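Local structure of glutamate racemase (Francisella tularensis subsp. tularensis, 3OUT) at residues F57-A62 and K85-E90; S151-G156 and G249-Q254; L165-Y170 and A197-V202; K24-I29 and E33-F38. The protein belongs to the Asp/Glu/hydantoin racemase family, enzymes of two alpha/beta domains, each with a parallel sheet, and holds D-glutamic acid in a pocket. All blocks are in the same frame, centred on the assembly; numbering follows the deposited sequence.

Contact 1 (F57-A62 and K85-E90); sequences FAAQTA and KDIVQE
Ala58, Ala59 and Ala62 on one helix meet Ile87 and Val88 on another, and the whole interface is apolar. Its first element is a fork. The two methyls of Val88 part between two alanines one helical turn apart: CG2 reaches Ala58 CB at 4.2 Å, while CG1 reaches Ala62 CB, also at 4.2 Å. The torsion of Val88 fits this, since CG1 is anti to the backbone N (chi1 176°) and CG2 stays beside that nitrogen. The second element lies next to it, where Ile87 lays its branch methyl CG2 against Ala59 CB at 3.8 Å; this methyl also lies 4.0 Å from Ala59 CA. Beta-branched residues suit one side because they offer methyls close to the backbone, and alanines suit the other because they leave little bulk between the helices. The axes of the two segments accordingly come within 9.0 Å of each other, at a crossing angle of -28°.

Neighbouring parts of the fold add to the packing. Phe13 of strand 10-14 touches Ala58, Ala62 and Val88, so the sheet bears on both helices at once, and Ser267 of the second subunit packs on Ile87. Helices 51-67 and 78-92 are the connections before and after strand 72-75, and their close, nearly parallel packing beside a parallel sheet is typical of a three-layer alpha/beta/alpha sandwich.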
loop_
_atom_site.group_PDB
_atom_site.type_symbol
_atom_site.label_atom_id
_atom_site.label_comp_id
_atom_site.label_asym_id
_atom_site.label_seq_id
_atom_site.Cartn_x
_atom_site.Cartn_y
_atom_site.Cartn_z
ATOM N N PHE B 57 -8.366 1.336 2.379
ATOM C CA PHE B 57 -8.115 -0.036 1.958
ATOM C C PHE B 57 -9.318 -0.593 1.217
ATOM O O PHE B 57 -9.195 -1.224 0.123
ATOM C CB PHE B 57 -7.851 -0.911 3.184
ATOM C CG PHE B 57 -6.539 -0.693 3.861
ATOM C CD1 PHE B 57 -5.553 0.111 3.347
ATOM C CD2 PHE B 57 -6.327 -1.362 5.072
ATOM C CE1 PHE B 57 -4.351 0.239 4.021
ATOM C CE2 PHE B 57 -5.145 -1.239 5.745
ATOM C CZ PHE B 57 -4.171 -0.441 5.201
ATOM N N ALA B 58 -10.522 -0.344 1.749
ATOM C CA ALA B 58 -11.752 -0.895 1.132
ATOM C C ALA B 58 -12.011 -0.309 -0.247
ATOM O O ALA B 58 -12.488 -1.036 -1.127
ATOM C CB ALA B 58 -12.983 -0.624 2.020
ATOM N N ALA B 59 -11.669 0.967 -0.458
ATOM C CA ALA B 59 -11.847 1.550 -1.799
ATOM C C ALA B 59 -10.976 0.809 -2.825
ATOM O O ALA B 59 -11.406 0.554 -3.929
ATOM C CB ALA B 59 -11.593 3.060 -1.808
ATOM N N GLN B 60 -9.770 0.395 -2.443
ATOM C CA GLN B 60 -8.897 -0.303 -3.351
ATOM C C GLN B 60 -9.466 -1.675 -3.734
ATOM O O GLN B 60 -9.520 -2.013 -4.917
ATOM C CB GLN B 60 -7.508 -0.481 -2.721
ATOM C CG GLN B 60 -6.764 0.839 -2.415
ATOM C CD GLN B 60 -5.397 0.532 -1.917
ATOM O OE1 GLN B 60 -5.243 0.071 -0.804
ATOM N NE2 GLN B 60 -4.373 0.744 -2.764
ATOM N N THR B 61 -9.906 -2.456 -2.737
ATOM C CA THR B 61 -10.470 -3.796 -2.982
ATOM C C THR B 61 -11.734 -3.654 -3.835
ATOM O O THR B 61 -11.951 -4.430 -4.734
ATOM C CB THR B 61 -10.776 -4.534 -1.693
ATOM O OG1 THR B 61 -9.532 -4.736 -1.004
ATOM C CG2 THR B 61 -11.435 -5.900 -1.966
ATOM N N ALA B 62 -12.560 -2.676 -3.548
ATOM C CA ALA B 62 -13.775 -2.449 -4.333
ATOM C C ALA B 62 -13.464 -2.232 -5.785
ATOM O O ALA B 62 -14.087 -2.855 -6.668
ATOM C CB ALA B 62 -14.617 -1.268 -3.772
ATOM N N LYS B 85 -19.062 0.557 4.135
ATOM C CA LYS B 85 -20.114 0.084 3.251
ATOM C C LYS B 85 -20.446 1.115 2.198
ATOM O O LYS B 85 -20.614 0.771 1.037
ATOM C CB LYS B 85 -21.381 -0.272 4.044
ATOM C CG LYS B 85 -22.495 -0.922 3.228
ATOM C CD LYS B 85 -23.669 -1.315 4.127
ATOM C CE LYS B 85 -24.394 -0.139 4.754
ATOM N NZ LYS B 85 -25.737 -0.571 5.308
ATOM N N ASP B 86 -20.577 2.388 2.581
ATOM C CA ASP B 86 -20.967 3.404 1.618
ATOM C C ASP B 86 -19.889 3.676 0.570
ATOM O O ASP B 86 -20.222 3.889 -0.590
ATOM C CB ASP B 86 -21.359 4.700 2.342
ATOM C CG ASP B 86 -22.707 4.582 3.075
ATOM O OD1 ASP B 86 -23.469 3.596 2.886
ATOM O OD2 ASP B 86 -23.000 5.501 3.861
ATOM N N ILE B 87 -18.622 3.665 0.991
ATOM C CA ILE B 87 -17.469 3.774 0.090
ATOM C C ILE B 87 -17.567 2.679 -0.970
ATOM O O ILE B 87 -17.413 2.933 -2.166
ATOM C CB ILE B 87 -16.130 3.577 0.887
ATOM C CG1 ILE B 87 -15.839 4.791 1.834
ATOM C CG2 ILE B 87 -14.944 3.303 -0.053
ATOM C CD1 ILE B 87 -15.420 6.009 1.108
ATOM N N VAL B 88 -17.853 1.452 -0.529
ATOM C CA VAL B 88 -17.930 0.293 -1.457
ATOM C C VAL B 88 -19.131 0.406 -2.406
ATOM O O VAL B 88 -18.993 0.192 -3.606
ATOM C CB VAL B 88 -17.954 -1.070 -0.708
ATOM C CG1 VAL B 88 -18.141 -2.263 -1.697
ATOM C CG2 VAL B 88 -16.657 -1.247 0.109
ATOM N N GLN B 89 -20.295 0.726 -1.847
ATOM C CA GLN B 89 -21.511 0.952 -2.630
ATOM C C GLN B 89 -21.327 2.028 -3.715
ATOM O O GLN B 89 -21.802 1.863 -4.853
ATOM C CB GLN B 89 -22.682 1.270 -1.674
ATOM C CG GLN B 89 -23.247 0.005 -0.998
ATOM C CD GLN B 89 -24.301 0.249 0.090
ATOM O OE1 GLN B 89 -24.592 1.387 0.477
ATOM N NE2 GLN B 89 -24.826 -0.842 0.631
ATOM N N GLU B 90 -20.619 3.106 -3.383
ATOM C CA GLU B 90 -20.411 4.226 -4.298
ATOM C C GLU B 90 -19.563 3.804 -5.491
ATOM O O GLU B 90 -19.812 4.199 -6.630
ATOM C CB GLU B 90 -19.743 5.397 -3.581
ATOM C CG GLU B 90 -19.776 6.664 -4.387
ATOM C CD GLU B 90 -21.194 7.242 -4.491
ATOM O OE1 GLU B 90 -21.528 7.770 -5.572
ATOM O OE2 GLU B 90 -21.974 7.161 -3.502
#

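Contact 2 (S151-G156 and G249-Q254); sequences SMIEEG and GEMFLQ
With chi1 at -71°, Ile153 sets its branch methyl CG2 anti to the backbone N, and this methyl meets both partners on the other helix. Met251, modelled as selenomethionine, starts with CG anti to its own nitrogen (chi1 -177°) and runs straight until a bend at chi3 (67°) swings CE back to Ile153. The terminal methyl ends 4.0 Å from Ile153 CG2 and 3.9 Å from Ile153 O. Phe252 brings up the far end of its ring, CZ lying 4.1 Å from Ile153 CG2. Both partners cross the isoleucine at about a right angle. A flexible chain and a rigid ring thus converge on one compact methyl.

Ile153 O also takes the N-H of Gly156 at 3.0 Å. This bond is part of the Schellman motif that ends the helix, where glycine readily adopts the positive phi.

Helix 149-154 follows strand 140-145 of the four-stranded sheet, whereas helix 245-253 comes between strands 234-238 and 259-262 in the chain, both of the six-stranded sheet, so the contact bridges the two halves of the fold. Phe252 also meets His188, which lines the D-glutamic acid pocket and is hydrogen-bonded to Glu154. The arrangement is consistent with a second shell beside a ligand pocket between two alpha/beta lobes.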
loop_
_atom_site.group_PDB
_atom_site.type_symbol
_atom_site.label_atom_id
_atom_site.label_comp_id
_atom_site.label_asym_id
_atom_site.label_seq_id
_atom_site.Cartn_x
_atom_site.Cartn_y
_atom_site.Cartn_z
ATOM N N SER B 151 -6.655 -12.586 16.729
ATOM C CA SER B 151 -5.313 -13.193 16.711
ATOM C C SER B 151 -5.292 -14.569 17.401
ATOM O O SER B 151 -4.665 -15.498 16.926
ATOM C CB SER B 151 -4.307 -12.256 17.345
ATOM O OG SER B 151 -3.015 -12.867 17.226
HETATM N N MSE B 152 -5.994 -14.671 18.521
HETATM C CA MSE B 152 -6.109 -15.893 19.313
HETATM C C MSE B 152 -6.562 -17.039 18.401
HETATM O O MSE B 152 -5.957 -18.113 18.384
HETATM C CB MSE B 152 -7.120 -15.671 20.472
HETATM C CG MSE B 152 -7.271 -16.833 21.342
HETATM SE SE MSE B 152 -8.621 -16.512 22.715
HETATM C CE MSE B 152 -10.151 -16.793 21.512
ATOM N N ILE B 153 -7.603 -16.776 17.624
ATOM C CA ILE B 153 -8.198 -17.790 16.768
ATOM C C ILE B 153 -7.265 -18.111 15.594
ATOM O O ILE B 153 -7.076 -19.280 15.208
ATOM C CB ILE B 153 -9.626 -17.335 16.327
ATOM C CG1 ILE B 153 -10.567 -17.413 17.542
ATOM C CG2 ILE B 153 -10.173 -18.161 15.159
ATOM C CD1 ILE B 153 -11.850 -16.622 17.323
ATOM N N GLU B 154 -6.648 -17.072 15.029
ATOM C CA GLU B 154 -5.720 -17.281 13.907
ATOM C C GLU B 154 -4.469 -18.036 14.338
ATOM O O GLU B 154 -3.853 -18.712 13.512
ATOM C CB GLU B 154 -5.365 -15.976 13.202
ATOM C CG GLU B 154 -6.589 -15.389 12.453
ATOM C CD GLU B 154 -6.301 -14.159 11.640
ATOM O OE1 GLU B 154 -5.142 -13.679 11.643
ATOM O OE2 GLU B 154 -7.236 -13.642 10.984
ATOM N N GLU B 155 -4.114 -17.939 15.622
ATOM C CA GLU B 155 -2.978 -18.682 16.167
ATOM C C GLU B 155 -3.348 -20.104 16.577
ATOM O O GLU B 155 -2.508 -20.838 17.086
ATOM C CB GLU B 155 -2.398 -17.951 17.353
ATOM C CG GLU B 155 -1.740 -16.646 16.997
ATOM C CD GLU B 155 -0.565 -16.820 16.065
ATOM O OE1 GLU B 155 0.131 -17.869 16.146
ATOM O OE2 GLU B 155 -0.358 -15.931 15.198
ATOM N N GLY B 156 -4.608 -20.462 16.406
ATOM C CA GLY B 156 -5.052 -21.842 16.659
ATOM C C GLY B 156 -5.629 -22.101 18.023
ATOM O O GLY B 156 -5.891 -23.272 18.349
ATOM N N GLY B 249 -6.863 -20.368 6.691
ATOM C CA GLY B 249 -7.972 -20.066 5.788
ATOM C C GLY B 249 -8.879 -21.257 5.564
ATOM O O GLY B 249 -10.083 -21.137 5.553
ATOM N N GLU B 250 -8.276 -22.429 5.353
ATOM C CA GLU B 250 -9.042 -23.630 5.046
ATOM C C GLU B 250 -9.769 -24.150 6.275
ATOM O O GLU B 250 -10.765 -24.851 6.116
ATOM C CB GLU B 250 -8.171 -24.683 4.354
ATOM C CG GLU B 250 -7.772 -24.208 2.965
ATOM C CD GLU B 250 -6.950 -25.227 2.179
ATOM O OE1 GLU B 250 -6.644 -26.336 2.687
ATOM O OE2 GLU B 250 -6.595 -24.885 1.040
HETATM N N MSE B 251 -9.336 -23.745 7.471
HETATM C CA MSE B 251 -10.131 -23.980 8.724
HETATM C C MSE B 251 -11.516 -23.317 8.611
HETATM O O MSE B 251 -12.511 -23.914 9.006
HETATM C CB MSE B 251 -9.381 -23.505 9.971
HETATM C CG MSE B 251 -10.083 -23.767 11.287
HETATM SE SE MSE B 251 -9.203 -23.027 12.854
HETATM C CE MSE B 251 -9.393 -21.075 12.577
ATOM N N PHE B 252 -11.580 -22.135 7.993
ATOM C CA PHE B 252 -12.844 -21.425 7.784
ATOM C C PHE B 252 -13.567 -21.932 6.570
ATOM O O PHE B 252 -14.792 -22.027 6.594
ATOM C CB PHE B 252 -12.609 -19.909 7.635
ATOM C CG PHE B 252 -12.316 -19.227 8.941
ATOM C CD1 PHE B 252 -11.029 -19.053 9.368
ATOM C CD2 PHE B 252 -13.341 -18.803 9.762
ATOM C CE1 PHE B 252 -10.730 -18.439 10.556
ATOM C CE2 PHE B 252 -13.046 -18.177 10.983
ATOM C CZ PHE B 252 -11.742 -18.014 11.378
ATOM N N LEU B 253 -12.832 -22.213 5.499
ATOM C CA LEU B 253 -13.466 -22.587 4.210
ATOM C C LEU B 253 -14.014 -24.004 4.278
ATOM O O LEU B 253 -15.036 -24.303 3.695
ATOM C CB LEU B 253 -12.460 -22.489 3.060
ATOM C CG LEU B 253 -12.992 -22.829 1.653
ATOM C CD1 LEU B 253 -14.163 -21.921 1.266
ATOM C CD2 LEU B 253 -11.862 -22.686 0.658
ATOM N N GLN B 254 -13.320 -24.891 4.979
ATOM C CA GLN B 254 -13.757 -26.299 5.127
ATOM C C GLN B 254 -13.598 -27.129 3.851
ATOM O O GLN B 254 -14.185 -28.221 3.711
ATOM C CB GLN B 254 -15.183 -26.397 5.707
ATOM C CG GLN B 254 -15.304 -25.719 7.082
ATOM C CD GLN B 254 -16.545 -26.107 7.868
ATOM O OE1 GLN B 254 -17.349 -26.927 7.430
ATOM N NE2 GLN B 254 -16.721 -25.491 9.021
#

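Contact 3 (L165-Y170 and A197-V202); sequences LVAKEY and AKILDV
A small, partly buried apolar contact joins Ala167 and Lys168, within helix 161-171, to Ile199 near the end of helix 193-199, in the part of the chain built round the four-stranded parallel sheet. Ile199 carries its whole half of the contact.

The larger share comes from the lysine, which works here through its hydrocarbon chain. Lys168 has CG beside the backbone N (chi1 -66°) and is extended from there on, and the isoleucine crosses it at about a right angle. Ile199 CD1 lies 3.6 Å from Lys168 CG and equally 3.6 Å from Lys168 CE, while Lys168 CD stands farther off at 4.2 Å. The methyl therefore faces the two zigzag carbons that point its way. A lysine suits this margin of the contact, because its methylenes can cover an apolar neighbour while the residue itself remains exposed, as its charged amine favours. Deeper in, the small Ala167 offers only CB, 4.3 Å from Ile199 CG1, which leaves the isoleucine room to settle against the helix.

Beyond Ile199 the chain turns sharply. Asp201 centres an inverse gamma turn, closed by a bond of 2.9 Å from Val202 N to Leu200 O, and Ile199 O is held by His175. Leu200 and Val202 then pack on Leu182 of strand 181-184. Helix 193-199 connects strand 181-184 to its parallel neighbour, strand 203-205, and helix 161-171 precedes the first of them; helix-to-helix packing of this sort belongs to the outer layer of an alpha/beta fold made of beta-alpha-beta crossovers.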
loop_
_atom_site.group_PDB
_atom_site.type_symbol
_atom_site.label_atom_id
_atom_site.label_comp_id
_atom_site.label_asym_id
_atom_site.label_seq_id
_atom_site.Cartn_x
_atom_site.Cartn_y
_atom_site.Cartn_z
ATOM N N LEU B 165 -10.812 -18.329 29.420
ATOM C CA LEU B 165 -10.459 -17.201 30.242
ATOM C C LEU B 165 -10.507 -15.859 29.505
ATOM O O LEU B 165 -10.924 -14.886 30.084
ATOM C CB LEU B 165 -9.086 -17.388 30.864
ATOM C CG LEU B 165 -8.979 -18.386 32.028
ATOM C CD1 LEU B 165 -7.529 -18.562 32.364
ATOM C CD2 LEU B 165 -9.757 -17.919 33.250
ATOM N N VAL B 166 -10.025 -15.821 28.256
ATOM C CA VAL B 166 -10.132 -14.603 27.465
ATOM C C VAL B 166 -11.626 -14.255 27.248
ATOM O O VAL B 166 -12.001 -13.113 27.379
ATOM C CB VAL B 166 -9.395 -14.734 26.105
ATOM C CG1 VAL B 166 -9.598 -13.456 25.256
ATOM C CG2 VAL B 166 -7.875 -15.007 26.356
ATOM N N ALA B 167 -12.452 -15.253 26.918
ATOM C CA ALA B 167 -13.888 -15.024 26.737
ATOM C C ALA B 167 -14.527 -14.510 28.034
ATOM O O ALA B 167 -15.353 -13.584 28.003
ATOM C CB ALA B 167 -14.598 -16.280 26.222
ATOM N N LYS B 168 -14.150 -15.071 29.180
ATOM C CA LYS B 168 -14.703 -14.554 30.468
ATOM C C LYS B 168 -14.376 -13.086 30.643
ATOM O O LYS B 168 -15.231 -12.288 31.062
ATOM C CB LYS B 168 -14.234 -15.393 31.671
ATOM C CG LYS B 168 -14.773 -16.811 31.663
ATOM C CD LYS B 168 -14.319 -17.602 32.904
ATOM C CE LYS B 168 -14.498 -19.114 32.731
ATOM N NZ LYS B 168 -13.614 -19.907 33.645
ATOM N N GLU B 169 -13.155 -12.689 30.275
ATOM C CA GLU B 169 -12.745 -11.299 30.399
ATOM C C GLU B 169 -13.660 -10.354 29.609
ATOM O O GLU B 169 -14.040 -9.298 30.111
ATOM C CB GLU B 169 -11.280 -11.151 29.943
ATOM C CG GLU B 169 -10.749 -9.751 29.929
ATOM C CD GLU B 169 -10.425 -9.189 31.298
ATOM O OE1 GLU B 169 -10.374 -9.952 32.298
ATOM O OE2 GLU B 169 -10.208 -7.954 31.345
ATOM N N TYR B 170 -14.019 -10.744 28.382
ATOM C CA TYR B 170 -14.798 -9.906 27.503
ATOM C C TYR B 170 -16.312 -10.043 27.715
ATOM O O TYR B 170 -17.059 -9.102 27.445
ATOM C CB TYR B 170 -14.497 -10.247 26.038
ATOM C CG TYR B 170 -13.108 -9.848 25.570
ATOM C CD1 TYR B 170 -12.575 -8.611 25.902
ATOM C CD2 TYR B 170 -12.330 -10.711 24.783
ATOM C CE1 TYR B 170 -11.296 -8.227 25.472
ATOM C CE2 TYR B 170 -11.055 -10.314 24.344
ATOM C CZ TYR B 170 -10.552 -9.092 24.684
ATOM O OH TYR B 170 -9.319 -8.697 24.239
ATOM N N ALA B 197 -20.697 -20.116 24.506
ATOM C CA ALA B 197 -21.943 -20.677 25.054
ATOM C C ALA B 197 -21.780 -21.157 26.498
ATOM O O ALA B 197 -22.745 -21.119 27.275
ATOM C CB ALA B 197 -22.401 -21.800 24.207
ATOM N N LYS B 198 -20.576 -21.608 26.860
ATOM C CA LYS B 198 -20.279 -22.015 28.277
ATOM C C LYS B 198 -20.316 -20.846 29.269
ATOM O O LYS B 198 -20.690 -21.023 30.440
ATOM C CB LYS B 198 -18.889 -22.655 28.417
ATOM C CG LYS B 198 -18.698 -24.114 28.057
ATOM C CD LYS B 198 -17.211 -24.462 28.252
ATOM C CE LYS B 198 -16.914 -25.955 28.271
ATOM N NZ LYS B 198 -17.208 -26.609 26.954
ATOM N N ILE B 199 -19.893 -19.666 28.816
ATOM C CA ILE B 199 -19.801 -18.474 29.655
ATOM C C ILE B 199 -21.114 -17.675 29.698
ATOM O O ILE B 199 -21.510 -17.139 30.741
ATOM C CB ILE B 199 -18.691 -17.528 29.125
ATOM C CG1 ILE B 199 -17.353 -18.268 28.911
ATOM C CG2 ILE B 199 -18.547 -16.317 30.013
ATOM C CD1 ILE B 199 -16.901 -19.192 30.051
ATOM N N LEU B 200 -21.773 -17.574 28.550
ATOM C CA LEU B 200 -22.933 -16.735 28.409
ATOM C C LEU B 200 -23.994 -17.535 27.696
ATOM O O LEU B 200 -23.982 -17.678 26.477
ATOM C CB LEU B 200 -22.547 -15.464 27.639
ATOM C CG LEU B 200 -23.550 -14.333 27.636
ATOM C CD1 LEU B 200 -23.697 -13.795 29.066
ATOM C CD2 LEU B 200 -23.110 -13.235 26.666
ATOM N N ASP B 201 -24.912 -18.065 28.485
ATOM C CA ASP B 201 -25.932 -18.986 28.020
ATOM C C ASP B 201 -27.108 -18.249 27.373
ATOM O O ASP B 201 -28.197 -18.123 27.949
ATOM C CB ASP B 201 -26.408 -19.821 29.216
ATOM C CG ASP B 201 -27.311 -20.954 28.807
ATOM O OD1 ASP B 201 -27.111 -21.525 27.699
ATOM O OD2 ASP B 201 -28.232 -21.279 29.606
ATOM N N VAL B 202 -26.870 -17.710 26.178
ATOM C CA VAL B 202 -27.916 -17.034 25.409
ATOM C C VAL B 202 -27.820 -17.416 23.945
ATOM O O VAL B 202 -26.807 -17.977 23.526
ATOM C CB VAL B 202 -27.815 -15.503 25.564
ATOM C CG1 VAL B 202 -27.945 -15.109 27.009
ATOM C CG2 VAL B 202 -26.515 -14.994 25.001
#

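Contact 4 (K24-I29 and E33-F38); sequences KNLMSI and EDIIYF
Ile35 directs its CD1 methyl at Leu26 and Met27, closing part of a beta-alpha-beta unit in which helix 20-29 links strand 10-14 to the adjacent parallel strand 35-39. The side chains of Leu26 and Ile35 meet at a slant, with the end methyl of Ile35 against the root of Leu26. Ile35 CD1 comes to 3.8 Å from Leu26 CB, and the same methyl is 4.1 Å from Leu26 CD1. Ile35 has CG1 beside the backbone N (chi1 -53°) and CD1 stretched straight beyond it, which carries the methyl from the strand up to the helix. Met27, a selenomethionine, comes to the same methyl with a carbon early in its chain, CG, 4.2 Å away. Isoleucine suits this strand position, being branched at CB yet long enough to span the distance between sheet and helix, while leucine gives the helix a broad apolar flank that also covers Ile10 and Val12 of strand 10-14.

Glu33, just before the strand, starts toward the helix at its CB, but the chain then leads off. Its carboxylate forms a salt bridge with Lys71 and accepts a hydrogen bond from Asn226 N, partners that would be expected to offset the charge of this buried residue.

Within segment 24-29, Asn25 O takes two donors from Ser28. The backbone Ser28 N reaches it at 3.0 Å; the hydroxyl Ser28 OG donates to Asn25 O at 2.8 Å, making an angle of 130° at the oxygen and tilted 20° from the carbonyl plane.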
loop_
_atom_site.group_PDB
_atom_site.type_symbol
_atom_site.label_atom_id
_atom_site.label_comp_id
_atom_site.label_asym_id
_atom_site.label_seq_id
_atom_site.Cartn_x
_atom_site.Cartn_y
_atom_site.Cartn_z
ATOM N N LYS B 24 -17.940 -20.799 1.642
ATOM C CA LYS B 24 -18.496 -22.080 2.041
ATOM C C LYS B 24 -20.051 -22.030 1.960
ATOM O O LYS B 24 -20.706 -22.917 1.375
ATOM C CB LYS B 24 -17.993 -22.451 3.438
ATOM C CG LYS B 24 -18.610 -23.727 4.046
ATOM C CD LYS B 24 -18.382 -23.802 5.562
ATOM C CE LYS B 24 -19.361 -22.899 6.362
ATOM N NZ LYS B 24 -19.160 -22.919 7.865
ATOM N N ASN B 25 -20.618 -20.981 2.525
ATOM C CA ASN B 25 -22.060 -20.861 2.581
ATOM C C ASN B 25 -22.628 -20.772 1.172
ATOM O O ASN B 25 -23.562 -21.361 0.843
ATOM C CB ASN B 25 -22.489 -19.633 3.392
ATOM C CG ASN B 25 -22.220 -19.765 4.890
ATOM O OD1 ASN B 25 -22.255 -20.813 5.445
ATOM N ND2 ASN B 25 -22.023 -18.679 5.506
ATOM N N LEU B 26 -21.991 -19.954 0.355
ATOM C CA LEU B 26 -22.445 -19.772 -1.019
ATOM C C LEU B 26 -22.386 -21.062 -1.799
ATOM O O LEU B 26 -23.237 -21.335 -2.567
ATOM C CB LEU B 26 -21.684 -18.652 -1.775
ATOM C CG LEU B 26 -21.880 -17.225 -1.274
ATOM C CD1 LEU B 26 -20.922 -16.278 -1.979
ATOM C CD2 LEU B 26 -23.305 -16.716 -1.423
HETATM N N MSE B 27 -21.330 -21.836 -1.573
HETATM C CA MSE B 27 -21.138 -23.099 -2.271
HETATM C C MSE B 27 -22.212 -24.107 -1.885
HETATM O O MSE B 27 -22.429 -25.094 -2.587
HETATM C CB MSE B 27 -19.750 -23.670 -1.975
HETATM C CG MSE B 27 -18.622 -22.982 -2.726
HETATM SE SE MSE B 27 -16.861 -23.642 -2.210
HETATM C CE MSE B 27 -16.952 -23.283 -0.296
ATOM N N SER B 28 -22.884 -23.856 -0.766
ATOM C CA SER B 28 -23.934 -24.755 -0.304
ATOM C C SER B 28 -25.331 -24.406 -0.799
ATOM O O SER B 28 -26.160 -25.251 -0.781
ATOM C CB SER B 28 -23.950 -24.854 1.225
ATOM O OG SER B 28 -24.608 -23.773 1.800
ATOM N N ILE B 29 -25.532 -23.147 -1.211
ATOM C CA ILE B 29 -26.865 -22.706 -1.690
ATOM C C ILE B 29 -26.883 -22.321 -3.170
ATOM O O ILE B 29 -27.968 -22.252 -3.776
ATOM C CB ILE B 29 -27.497 -21.565 -0.834
ATOM C CG1 ILE B 29 -26.663 -20.286 -0.883
ATOM C CG2 ILE B 29 -27.661 -22.001 0.614
ATOM C CD1 ILE B 29 -27.245 -19.159 -0.028
ATOM N N GLU B 33 -22.576 -21.209 -9.180
ATOM C CA GLU B 33 -22.019 -19.843 -9.344
ATOM C C GLU B 33 -20.495 -19.790 -9.266
ATOM O O GLU B 33 -19.882 -20.476 -8.442
ATOM C CB GLU B 33 -22.576 -18.919 -8.292
ATOM C CG GLU B 33 -24.081 -18.728 -8.331
ATOM C CD GLU B 33 -24.565 -18.015 -9.599
ATOM O OE1 GLU B 33 -23.825 -17.135 -10.087
ATOM O OE2 GLU B 33 -25.694 -18.299 -10.065
ATOM N N ASP B 34 -19.886 -18.972 -10.128
ATOM C CA ASP B 34 -18.467 -18.643 -9.996
ATOM C C ASP B 34 -18.309 -17.640 -8.848
ATOM O O ASP B 34 -19.168 -16.773 -8.623
ATOM C CB ASP B 34 -17.977 -17.995 -11.272
ATOM C CG ASP B 34 -17.979 -18.941 -12.472
ATOM O OD1 ASP B 34 -17.907 -20.191 -12.322
ATOM O OD2 ASP B 34 -18.025 -18.397 -13.591
ATOM N N ILE B 35 -17.218 -17.762 -8.092
ATOM C CA ILE B 35 -16.949 -16.882 -6.948
ATOM C C ILE B 35 -15.502 -16.406 -7.025
ATOM O O ILE B 35 -14.573 -17.201 -7.245
ATOM C CB ILE B 35 -17.172 -17.609 -5.572
ATOM C CG1 ILE B 35 -18.572 -18.270 -5.502
ATOM C CG2 ILE B 35 -16.925 -16.624 -4.403
ATOM C CD1 ILE B 35 -18.841 -19.016 -4.203
ATOM N N ILE B 36 -15.318 -15.106 -6.788
ATOM C CA ILE B 36 -14.014 -14.510 -6.588
ATOM C C ILE B 36 -13.981 -14.065 -5.123
ATOM O O ILE B 36 -14.776 -13.225 -4.725
ATOM C CB ILE B 36 -13.793 -13.267 -7.471
ATOM C CG1 ILE B 36 -13.741 -13.646 -8.946
ATOM C CG2 ILE B 36 -12.519 -12.523 -7.017
ATOM C CD1 ILE B 36 -13.623 -12.410 -9.922
ATOM N N TYR B 37 -13.102 -14.668 -4.337
ATOM C CA TYR B 37 -12.829 -14.238 -2.987
ATOM C C TYR B 37 -11.619 -13.264 -3.017
ATOM O O TYR B 37 -10.592 -13.565 -3.666
ATOM C CB TYR B 37 -12.473 -15.435 -2.112
ATOM C CG TYR B 37 -11.916 -15.039 -0.754
ATOM C CD1 TYR B 37 -12.759 -14.768 0.317
ATOM C CD2 TYR B 37 -10.541 -14.961 -0.530
ATOM C CE1 TYR B 37 -12.270 -14.357 1.547
ATOM C CE2 TYR B 37 -10.042 -14.547 0.708
ATOM C CZ TYR B 37 -10.881 -14.268 1.738
ATOM O OH TYR B 37 -10.386 -13.857 2.979
ATOM N N PHE B 38 -11.749 -12.145 -2.316
ATOM C CA PHE B 38 -10.620 -11.225 -2.121
ATOM C C PHE B 38 -10.274 -11.108 -0.673
ATOM O O PHE B 38 -11.129 -10.733 0.143
ATOM C CB PHE B 38 -10.888 -9.824 -2.673
ATOM C CG PHE B 38 -9.622 -9.004 -2.857
ATOM C CD1 PHE B 38 -9.038 -8.915 -4.103
ATOM C CD2 PHE B 38 -8.986 -8.429 -1.774
ATOM C CE1 PHE B 38 -7.832 -8.247 -4.273
ATOM C CE2 PHE B 38 -7.794 -7.740 -1.937
ATOM C CZ PHE B 38 -7.224 -7.663 -3.208
#

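Contact 4 connects contacts 1 and 2: Phe38 CD2 lies 3.5 Å from Thr61 CG2 of contact 1, and Met27 CE lies 3.5 Å from Leu253 CD1 of contact 2. Contact 2 in turn touches contact 3, with Met152 SE 3.9 Å from Val166 CB, and both reach the third subunit. Contacts 1 and 3 stay well apart, on opposite sides of the chain's centre, their centres about 34 Å apart. The bound D-glutamic acid lies about 8 Å from the side chain of Phe252 in contact 2 and about 11 Å from that of Ala58 in contact 1.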